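Local coordinates for protein monoacylglycerol lipase (Palaeococcus ferrophilus, PDB 6QE2) that probably hydrolyses monoacylglycerols to a free fatty acid and glycerol, using an alpha/beta-hydrolase fold, at residues G30-L35 and R247-W252; K157-D162 and Y232-E237. One frame throughout, in Å; residues are numbered along the deposited sequence.

Interaction 1: G30-L35 and R247-W252; sequences GKLIEL and RAIVEW
L32 and L35, one turn apart on helix 30-38, meet the consecutive residues I249 and V250 on helix 242-256. Two apolar pairs carry the contact. In the first, CD1 of L32 lies 4.0 Å from CG2 of I249, so a leucine branch meets the short methyl of the isoleucine, and the two side chains cross at about a right angle. The leucine gets there by torsion: its CG stands opposite the backbone N (chi1 175°), and the bend beyond it (chi2 64°) swings CD1 across to the other helix. In the second pair the approach is closer to the backbone, because CB of L35, not a branch end, is what meets CG2 of V250, at 4.2 Å. This is also where the main chains come nearest, the CA atoms of L35 and V250 being 7.4 Å apart. The buried area is modest, 162 Å² summed over both sides, and falls almost entirely on these four residues.

The two segments share no polar bond; their backbone bonds are helical. E34 N to G30 O and L35 N to K31 O are regular i to i+4 bonds, matched by E251 N to R247 O and W252 N to A248 O. The CB of R247 points away from the partner helix, and its NH1 forms a salt bridge with E243 of its own helix.

Side chains around the pair complete the layer. L32 and L35 also touch H246 of helix 242-256, and F84 of strand 82-86 is touched by both L32 and I249, which places the two helices on the same face of the central sheet. Such pairing of an early helix with the C-terminal helix on one side of the sheet is characteristic of the alpha/beta-hydrolase fold.

Interaction 2: K157-D162 and Y232-E237; sequences KRYIED and YHEIFE. With GOL (glycerol), chain C.
The guanidinium of R158 meets E237 OE1 at its edge and in its plane, while the ring of Y159 has a glycerol oxygen, O1, at its edge and E234 OE2 in an oblique position. The ring of H233 likewise takes glycerol O3 at its edge. This is the active-site region of an alpha/beta hydrolase: H233 is hydrogen-bonded to S87 and D203, the geometry of a probable Ser-His-Asp catalytic triad.

The charged link is a salt bridge made through one hydrogen bond. NH2 of R158 donates to OE1 of E237 at 2.5 Å, nearly straight (169°), entering on the syn side but tilted out of the carboxylate plane. Because the guanidinium and carboxylate planes lie 42° apart, the two groups do not form a coplanar, two-pronged pair. The arginine chain turns at chi3 (-76°), which brings its NH2 round to the loop. Replacing E237 by an alanine is likely to leave the R158 guanidinium without this mate and freer to swing, with the only salt bridge between residues 157-162 and 232-237 lost. Along the helix itself, K157 NZ and E161 OE2 form a separate salt bridge of 2.6 Å.

The second meeting is looser and runs largely through the ligand. CE1 of Y159 lies 4.2 Å from E234 OE2, and glycerol spans the two residues and H233. L22, H86 and S87 also bind it, consistent with a site for the glycerol part of a monoacylglycerol. Y159 OH and glycerol O1 are 2.8 Å apart in a hydrogen bond. H233 NE2 holds glycerol O3 more distantly, at 3.2 Å. E234 OE2, already paired with R28 in a salt bridge, accepts a further hydrogen bond of 2.8 Å from glycerol O2.

In the fold
From the N terminus, the chain reaches helix 30-38 soon after strand 15-19, and this opens the long loop that interaction 1 closes 212 residues later at helix 242-256. Within that span comes helix 153-161, part of the insertion between strands 106-110 and 195-200, and interaction 2 closes a shorter loop, its closest ends 70 residues apart, from it to the loop after strand 223-228. Interaction 2 thus lies wholly within the larger loop, and the two do not cross. The centres of interactions 1 and 2 are about 17 Å apart, and the two do not touch. Interaction 1 joins early and late helices beside the sheet; interaction 2 joins the insertion to the loop carrying H233.

Interaction 1: G30-L35 and R247-W252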
ATOM      1  N   GLY A  30     -10.384  -9.574  -0.768  1.00 30.64           N
ATOM      2  CA  GLY A  30     -10.940 -10.845  -0.324  1.00 31.14           C
ATOM      3  C   GLY A  30     -10.205 -12.048  -0.883  1.00 31.61           C
ATOM      4  O   GLY A  30     -10.034 -13.059  -0.194  1.00 30.11           O
ATOM      5  N   LYS A  31      -9.793 -11.976  -2.150  1.00 27.86           N
ATOM      6  CA  LYS A  31      -9.100 -13.103  -2.766  1.00 28.65           C
ATOM      7  C   LYS A  31      -7.761 -13.369  -2.089  1.00 33.06           C
ATOM      8  O   LYS A  31      -7.441 -14.513  -1.743  1.00 28.73           O
ATOM      9  CB  LYS A  31      -8.913 -12.846  -4.264  1.00 30.79           C
ATOM     10  CG  LYS A  31      -8.239 -13.982  -5.025  1.00 36.39           C
ATOM     11  CD  LYS A  31      -9.132 -15.213  -5.068  1.00 39.35           C
ATOM     12  CE  LYS A  31      -8.596 -16.257  -6.036  1.00 37.64           C
ATOM     13  NZ  LYS A  31      -9.587 -17.348  -6.258  1.00 39.15           N
ATOM     14  N   LEU A  32      -6.961 -12.317  -1.875  1.00 26.08           N
ATOM     15  CA  LEU A  32      -5.656 -12.504  -1.245  1.00 26.29           C
ATOM     16  C   LEU A  32      -5.799 -12.968   0.198  1.00 29.17           C
ATOM     17  O   LEU A  32      -5.023 -13.813   0.662  1.00 29.61           O
ATOM     18  CB  LEU A  32      -4.841 -11.210  -1.314  1.00 30.60           C
ATOM     19  CG  LEU A  32      -3.494 -11.216  -0.584  1.00 25.68           C
ATOM     20  CD1 LEU A  32      -2.520 -12.230  -1.183  1.00 25.45           C
ATOM     21  CD2 LEU A  32      -2.884  -9.815  -0.605  1.00 27.43           C
ATOM     22  N   ILE A  33      -6.765 -12.410   0.930  1.00 22.90           N
ATOM     23  CA  ILE A  33      -6.988 -12.824   2.313  1.00 23.57           C
ATOM     24  C   ILE A  33      -7.327 -14.307   2.366  1.00 29.35           C
ATOM     25  O   ILE A  33      -6.796 -15.054   3.196  1.00 26.90           O
ATOM     26  CB  ILE A  33      -8.098 -11.974   2.958  1.00 23.96           C
ATOM     27  CG1 ILE A  33      -7.632 -10.529   3.135  1.00 26.66           C
ATOM     28  CG2 ILE A  33      -8.525 -12.568   4.300  1.00 25.41           C
ATOM     29  CD1 ILE A  33      -8.768  -9.568   3.427  1.00 33.77           C
ATOM     30  N   GLU A  34      -8.209 -14.752   1.468  1.00 28.53           N
ATOM     31  CA  GLU A  34      -8.604 -16.156   1.439  1.00 29.43           C
ATOM     32  C   GLU A  34      -7.410 -17.057   1.149  1.00 29.30           C
ATOM     33  O   GLU A  34      -7.233 -18.097   1.798  1.00 30.18           O
ATOM     34  CB  GLU A  34      -9.697 -16.354   0.386  1.00 30.86           C
ATOM     35  CG  GLU A  34     -10.218 -17.778   0.238  1.00 38.93           C
ATOM     36  CD  GLU A  34     -11.418 -17.862  -0.694  1.00 40.27           C
ATOM     37  OE1 GLU A  34     -11.229 -17.847  -1.930  1.00 39.06           O
ATOM     38  OE2 GLU A  34     -12.559 -17.923  -0.188  1.00 54.06           O
ATOM     39  N   LEU A  35      -6.574 -16.670   0.182  1.00 28.63           N
ATOM     40  CA  LEU A  35      -5.395 -17.468  -0.140  1.00 27.10           C
ATOM     41  C   LEU A  35      -4.411 -17.505   1.025  1.00 31.75           C
ATOM     42  O   LEU A  35      -3.860 -18.562   1.348  1.00 30.75           O
ATOM     43  CB  LEU A  35      -4.725 -16.932  -1.406  1.00 22.94           C
ATOM     44  CG  LEU A  35      -5.503 -17.116  -2.714  1.00 34.07           C
ATOM     45  CD1 LEU A  35      -4.852 -16.348  -3.868  1.00 30.38           C
ATOM     46  CD2 LEU A  35      -5.678 -18.584  -3.076  1.00 38.70           C
ATOM     47  N   ARG A 247       0.039 -15.746  -6.305  1.00 29.57           N
ATOM     48  CA  ARG A 247       0.890 -16.886  -5.988  1.00 30.14           C
ATOM     49  C   ARG A 247       2.276 -16.480  -5.494  1.00 25.72           C
ATOM     50  O   ARG A 247       2.805 -17.081  -4.565  1.00 30.58           O
ATOM     51  CB  ARG A 247       1.003 -17.830  -7.187  1.00 33.90           C
ATOM     52  CG  ARG A 247       1.928 -19.012  -6.956  1.00 39.34           C
ATOM     53  CD  ARG A 247       1.630 -20.158  -7.911  1.00 41.11           C
ATOM     54  NE  ARG A 247       1.487 -19.709  -9.291  1.00 55.95           N
ATOM     55  CZ  ARG A 247       0.323 -19.580  -9.920  1.00 54.31           C
ATOM     56  NH1 ARG A 247      -0.810 -19.874  -9.294  1.00 56.27           N
ATOM     57  NH2 ARG A 247       0.290 -19.163 -11.177  1.00 50.01           N
ATOM     58  N   ALA A 248       2.859 -15.460  -6.115  1.00 26.64           N
ATOM     59  CA  ALA A 248       4.182 -14.995  -5.719  1.00 23.52           C
ATOM     60  C   ALA A 248       4.174 -14.450  -4.309  1.00 29.22           C
ATOM     61  O   ALA A 248       5.090 -14.658  -3.557  1.00 29.13           O
ATOM     62  CB  ALA A 248       4.684 -13.930  -6.670  1.00 27.75           C
ATOM     63  N   ILE A 249       3.130 -13.719  -3.974  1.00 25.95           N
ATOM     64  CA  ILE A 249       3.024 -13.155  -2.652  1.00 23.56           C
ATOM     65  C   ILE A 249       2.944 -14.269  -1.617  1.00 27.59           C
ATOM     66  O   ILE A 249       3.696 -14.292  -0.670  1.00 27.03           O
ATOM     67  CB  ILE A 249       1.796 -12.245  -2.553  1.00 24.66           C
ATOM     68  CG1 ILE A 249       2.050 -10.965  -3.334  1.00 28.84           C
ATOM     69  CG2 ILE A 249       1.477 -11.921  -1.112  1.00 23.60           C
ATOM     70  CD1 ILE A 249       0.796 -10.295  -3.817  1.00 26.43           C
ATOM     71  N   VAL A 250       2.032 -15.205  -1.821  1.00 25.40           N
ATOM     72  CA  VAL A 250       1.874 -16.300  -0.879  1.00 24.61           C
ATOM     73  C   VAL A 250       3.146 -17.121  -0.754  1.00 26.05           C
ATOM     74  O   VAL A 250       3.590 -17.412   0.334  1.00 26.81           O
ATOM     75  CB  VAL A 250       0.695 -17.210  -1.236  1.00 29.94           C
ATOM     76  CG1 VAL A 250       0.595 -18.349  -0.244  1.00 29.75           C
ATOM     77  CG2 VAL A 250      -0.596 -16.419  -1.242  1.00 30.48           C
ATOM     78  N   GLU A 251       3.730 -17.489  -1.879  1.00 24.90           N
ATOM     79  CA  GLU A 251       4.957 -18.279  -1.842  1.00 26.14           C
ATOM     80  C   GLU A 251       6.066 -17.558  -1.088  1.00 29.06           C
ATOM     81  O   GLU A 251       6.791 -18.177  -0.303  1.00 26.92           O
ATOM     82  CB  GLU A 251       5.413 -18.627  -3.262  1.00 31.31           C
ATOM     83  CG  GLU A 251       4.554 -19.683  -3.937  1.00 36.03           C
ATOM     84  CD  GLU A 251       5.089 -20.118  -5.290  1.00 52.83           C
ATOM     85  OE1 GLU A 251       6.152 -19.610  -5.712  1.00 53.35           O
ATOM     86  OE2 GLU A 251       4.444 -20.972  -5.932  1.00 51.48           O
ATOM     87  N   TRP A 252       6.221 -16.247  -1.314  1.00 26.91           N
ATOM     88  CA  TRP A 252       7.256 -15.499  -0.607  1.00 27.17           C
ATOM     89  C   TRP A 252       6.997 -15.496   0.895  1.00 25.74           C
ATOM     90  O   TRP A 252       7.919 -15.697   1.697  1.00 25.99           O
ATOM     91  CB  TRP A 252       7.320 -14.068  -1.150  1.00 25.06           C
ATOM     92  CG  TRP A 252       8.480 -13.241  -0.668  1.00 27.49           C
ATOM     93  CD1 TRP A 252       9.680 -13.078  -1.294  1.00 32.25           C
ATOM     94  CD2 TRP A 252       8.532 -12.428   0.514  1.00 24.63           C
ATOM     95  NE1 TRP A 252      10.486 -12.234  -0.571  1.00 24.09           N
ATOM     96  CE2 TRP A 252       9.806 -11.819   0.544  1.00 28.60           C
ATOM     97  CE3 TRP A 252       7.633 -12.167   1.556  1.00 24.98           C
ATOM     98  CZ2 TRP A 252      10.202 -10.961   1.568  1.00 25.29           C
ATOM     99  CZ3 TRP A 252       8.025 -11.312   2.572  1.00 26.02           C
ATOM    100  CH2 TRP A 252       9.299 -10.720   2.574  1.00 28.46           C
TER

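Interaction 2: K157-D162 and Y232-E237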
ATOM      1  N   LYS A 157     -14.619  -1.290 -13.728  1.00 37.25           N
ATOM      2  CA  LYS A 157     -16.026  -1.010 -13.517  1.00 42.79           C
ATOM      3  C   LYS A 157     -16.418  -1.221 -12.057  1.00 40.77           C
ATOM      4  O   LYS A 157     -17.151  -0.432 -11.490  1.00 41.37           O
ATOM      5  CB  LYS A 157     -16.870  -1.887 -14.433  1.00 51.17           C
ATOM      6  CG  LYS A 157     -18.356  -1.825 -14.171  1.00 55.32           C
ATOM      7  CD  LYS A 157     -19.105  -2.558 -15.265  1.00 59.99           C
ATOM      8  CE  LYS A 157     -20.413  -3.109 -14.744  1.00 64.29           C
ATOM      9  NZ  LYS A 157     -21.442  -2.039 -14.689  1.00 68.12           N
ATOM     10  N   ARG A 158     -15.920  -2.291 -11.456  1.00 36.44           N
ATOM     11  CA  ARG A 158     -16.221  -2.572 -10.063  1.00 36.03           C
ATOM     12  C   ARG A 158     -15.715  -1.456  -9.156  1.00 36.51           C
ATOM     13  O   ARG A 158     -16.395  -1.047  -8.231  1.00 42.82           O
ATOM     14  CB  ARG A 158     -15.601  -3.899  -9.639  1.00 42.70           C
ATOM     15  CG  ARG A 158     -16.377  -5.108 -10.104  1.00 47.10           C
ATOM     16  CD  ARG A 158     -16.015  -6.338  -9.302  1.00 51.17           C
ATOM     17  NE  ARG A 158     -14.730  -6.887  -9.694  1.00 47.72           N
ATOM     18  CZ  ARG A 158     -14.529  -7.595 -10.795  1.00 54.36           C
ATOM     19  NH1 ARG A 158     -15.532  -7.836 -11.622  1.00 56.64           N
ATOM     20  NH2 ARG A 158     -13.323  -8.063 -11.070  1.00 53.49           N
ATOM     21  N   TYR A 159     -14.516  -0.971  -9.434  1.00 36.98           N
ATOM     22  CA  TYR A 159     -13.907   0.095  -8.654  1.00 32.67           C
ATOM     23  C   TYR A 159     -14.762   1.336  -8.718  1.00 35.90           C
ATOM     24  O   TYR A 159     -15.026   1.976  -7.715  1.00 31.38           O
ATOM     25  CB  TYR A 159     -12.523   0.398  -9.209  1.00 35.97           C
ATOM     26  CG  TYR A 159     -11.722   1.444  -8.472  1.00 37.41           C
ATOM     27  CD1 TYR A 159     -10.903   1.100  -7.416  1.00 30.80           C
ATOM     28  CD2 TYR A 159     -11.755   2.766  -8.860  1.00 32.80           C
ATOM     29  CE1 TYR A 159     -10.152   2.045  -6.755  1.00 32.69           C
ATOM     30  CE2 TYR A 159     -11.005   3.718  -8.208  1.00 31.88           C
ATOM     31  CZ  TYR A 159     -10.204   3.351  -7.153  1.00 30.08           C
ATOM     32  OH  TYR A 159      -9.462   4.296  -6.500  1.00 35.83           O
ATOM     33  N   ILE A 160     -15.204   1.660  -9.921  1.00 36.57           N
ATOM     34  CA  ILE A 160     -16.028   2.830 -10.139  1.00 38.46           C
ATOM     35  C   ILE A 160     -17.366   2.734  -9.436  1.00 37.47           C
ATOM     36  O   ILE A 160     -17.867   3.714  -8.922  1.00 40.32           O
ATOM     37  CB  ILE A 160     -16.276   3.040 -11.640  1.00 44.05           C
ATOM     38  CG1 ILE A 160     -15.005   3.549 -12.306  1.00 45.81           C
ATOM     39  CG2 ILE A 160     -17.414   4.014 -11.861  1.00 44.64           C
ATOM     40  CD1 ILE A 160     -14.942   3.241 -13.780  1.00 49.77           C
ATOM     41  N   GLU A 161     -17.930   1.541  -9.407  1.00 41.52           N
ATOM     42  CA  GLU A 161     -19.234   1.336  -8.798  1.00 43.21           C
ATOM     43  C   GLU A 161     -19.208   1.040  -7.309  1.00 41.45           C
ATOM     44  O   GLU A 161     -20.241   1.043  -6.660  1.00 44.37           O
ATOM     45  CB  GLU A 161     -19.970   0.237  -9.538  1.00 44.22           C
ATOM     46  CG  GLU A 161     -20.278   0.615 -10.970  1.00 49.80           C
ATOM     47  CD  GLU A 161     -20.827  -0.536 -11.765  1.00 63.47           C
ATOM     48  OE1 GLU A 161     -20.654  -1.690 -11.339  1.00 61.22           O
ATOM     49  OE2 GLU A 161     -21.436  -0.283 -12.817  1.00 72.18           O
ATOM     50  N   ASP A 162     -18.027   0.783  -6.773  1.00 36.76           N
ATOM     51  CA  ASP A 162     -17.893   0.496  -5.355  1.00 37.27           C
ATOM     52  C   ASP A 162     -18.248   1.743  -4.572  1.00 38.98           C
ATOM     53  O   ASP A 162     -17.593   2.758  -4.709  1.00 39.16           O
ATOM     54  CB  ASP A 162     -16.454   0.078  -5.057  1.00 37.61           C
ATOM     55  CG  ASP A 162     -16.289  -0.555  -3.697  1.00 35.13           C
ATOM     56  OD1 ASP A 162     -16.998  -0.167  -2.762  1.00 34.68           O
ATOM     57  OD2 ASP A 162     -15.429  -1.434  -3.565  1.00 34.30           O
ATOM     58  N   TYR A 232      -0.909  -2.995 -15.414  1.00 26.62           N
ATOM     59  CA  TYR A 232      -1.137  -1.628 -14.973  1.00 26.10           C
ATOM     60  C   TYR A 232      -0.862  -1.530 -13.468  1.00 27.76           C
ATOM     61  O   TYR A 232      -0.107  -2.327 -12.900  1.00 27.52           O
ATOM     62  CB  TYR A 232      -2.569  -1.197 -15.315  1.00 28.21           C
ATOM     63  CG  TYR A 232      -2.828  -0.945 -16.788  1.00 33.09           C
ATOM     64  CD1 TYR A 232      -1.828  -1.114 -17.734  1.00 34.27           C
ATOM     65  CD2 TYR A 232      -4.080  -0.529 -17.224  1.00 31.19           C
ATOM     66  CE1 TYR A 232      -2.073  -0.884 -19.077  1.00 35.31           C
ATOM     67  CE2 TYR A 232      -4.330  -0.292 -18.563  1.00 40.09           C
ATOM     68  CZ  TYR A 232      -3.329  -0.472 -19.484  1.00 35.44           C
ATOM     69  OH  TYR A 232      -3.579  -0.235 -20.821  1.00 42.85           O
ATOM     70  N   HIS A 233      -1.474  -0.537 -12.813  1.00 29.20           N
ATOM     71  CA  HIS A 233      -1.211  -0.252 -11.402  1.00 25.47           C
ATOM     72  C   HIS A 233      -1.696  -1.378 -10.495  1.00 29.44           C
ATOM     73  O   HIS A 233      -1.010  -1.748  -9.535  1.00 26.67           O
ATOM     74  CB  HIS A 233      -1.882   1.068 -11.032  1.00 26.81           C
ATOM     75  CG  HIS A 233      -1.654   1.504  -9.616  1.00 27.56           C
ATOM     76  ND1 HIS A 233      -0.400   1.777  -9.113  1.00 27.21           N
ATOM     77  CD2 HIS A 233      -2.526   1.742  -8.607  1.00 29.52           C
ATOM     78  CE1 HIS A 233      -0.509   2.156  -7.850  1.00 26.12           C
ATOM     79  NE2 HIS A 233      -1.788   2.139  -7.518  1.00 25.41           N
ATOM     80  N   GLU A 234      -2.876  -1.922 -10.770  1.00 26.10           N
ATOM     81  CA  GLU A 234      -3.422  -3.030  -9.990  1.00 26.67           C
ATOM     82  C   GLU A 234      -3.166  -4.322 -10.754  1.00 32.86           C
ATOM     83  O   GLU A 234      -3.760  -4.555 -11.811  1.00 30.48           O
ATOM     84  CB  GLU A 234      -4.909  -2.832  -9.721  1.00 27.31           C
ATOM     85  CG  GLU A 234      -5.180  -1.699  -8.764  1.00 30.79           C
ATOM     86  CD  GLU A 234      -6.643  -1.542  -8.422  1.00 30.36           C
ATOM     87  OE1 GLU A 234      -7.463  -2.354  -8.900  1.00 32.30           O
ATOM     88  OE2 GLU A 234      -6.972  -0.599  -7.675  1.00 35.64           O
ATOM     89  N   ILE A 235      -2.264  -5.149 -10.224  1.00 28.13           N
ATOM     90  CA  ILE A 235      -1.994  -6.451 -10.825  1.00 24.83           C
ATOM     91  C   ILE A 235      -2.974  -7.509 -10.334  1.00 32.12           C
ATOM     92  O   ILE A 235      -3.086  -8.570 -10.971  1.00 29.16           O
ATOM     93  CB  ILE A 235      -0.535  -6.867 -10.545  1.00 29.17           C
ATOM     94  CG1 ILE A 235       0.407  -5.688 -10.798  1.00 27.52           C
ATOM     95  CG2 ILE A 235      -0.103  -8.027 -11.439  1.00 32.23           C
ATOM     96  CD1 ILE A 235       1.807  -5.889 -10.260  1.00 28.57           C
ATOM     97  N   PHE A 236      -3.719  -7.227  -9.254  1.00 29.45           N
ATOM     98  CA  PHE A 236      -4.536  -8.230  -8.562  1.00 31.81           C
ATOM     99  C   PHE A 236      -5.524  -8.922  -9.487  1.00 35.75           C
ATOM    100  O   PHE A 236      -5.766 -10.129  -9.354  1.00 31.18           O
ATOM    101  CB  PHE A 236      -5.310  -7.587  -7.408  1.00 29.25           C
ATOM    102  CG  PHE A 236      -4.444  -6.958  -6.366  1.00 37.24           C
ATOM    103  CD1 PHE A 236      -4.027  -5.644  -6.493  1.00 39.76           C
ATOM    104  CD2 PHE A 236      -4.063  -7.675  -5.243  1.00 36.04           C
ATOM    105  CE1 PHE A 236      -3.232  -5.059  -5.527  1.00 41.65           C
ATOM    106  CE2 PHE A 236      -3.265  -7.097  -4.275  1.00 44.94           C
ATOM    107  CZ  PHE A 236      -2.847  -5.786  -4.418  1.00 35.29           C
ATOM    108  N   GLU A 237      -6.166  -8.136 -10.343  1.00 30.51           N
ATOM    109  CA  GLU A 237      -7.169  -8.647 -11.265  1.00 29.05           C
ATOM    110  C   GLU A 237      -6.735  -8.656 -12.728  1.00 27.40           C
ATOM    111  O   GLU A 237      -7.567  -8.805 -13.616  1.00 36.73           O
ATOM    112  CB  GLU A 237      -8.481  -7.882 -11.089  1.00 33.35           C
ATOM    113  CG  GLU A 237      -8.865  -7.678  -9.632  1.00 40.70           C
ATOM    114  CD  GLU A 237     -10.222  -7.030  -9.464  1.00 47.78           C
ATOM    115  OE1 GLU A 237     -11.240  -7.707  -9.710  1.00 54.40           O
ATOM    116  OE2 GLU A 237     -10.272  -5.848  -9.075  1.00 34.74           O
TER
HETATM  117  C1  GOL C 301      -6.529   2.103  -4.965  1.00 40.22           C
HETATM  118  O1  GOL C 301      -7.510   3.127  -4.898  1.00 35.67           O
HETATM  119  C2  GOL C 301      -5.975   2.083  -6.368  1.00 41.62           C
HETATM  120  O2  GOL C 301      -5.019   1.040  -6.505  1.00 31.88           O
HETATM  121  C3  GOL C 301      -5.320   3.428  -6.601  1.00 46.49           C
HETATM  122  O3  GOL C 301      -4.162   3.495  -5.781  1.00 52.28           O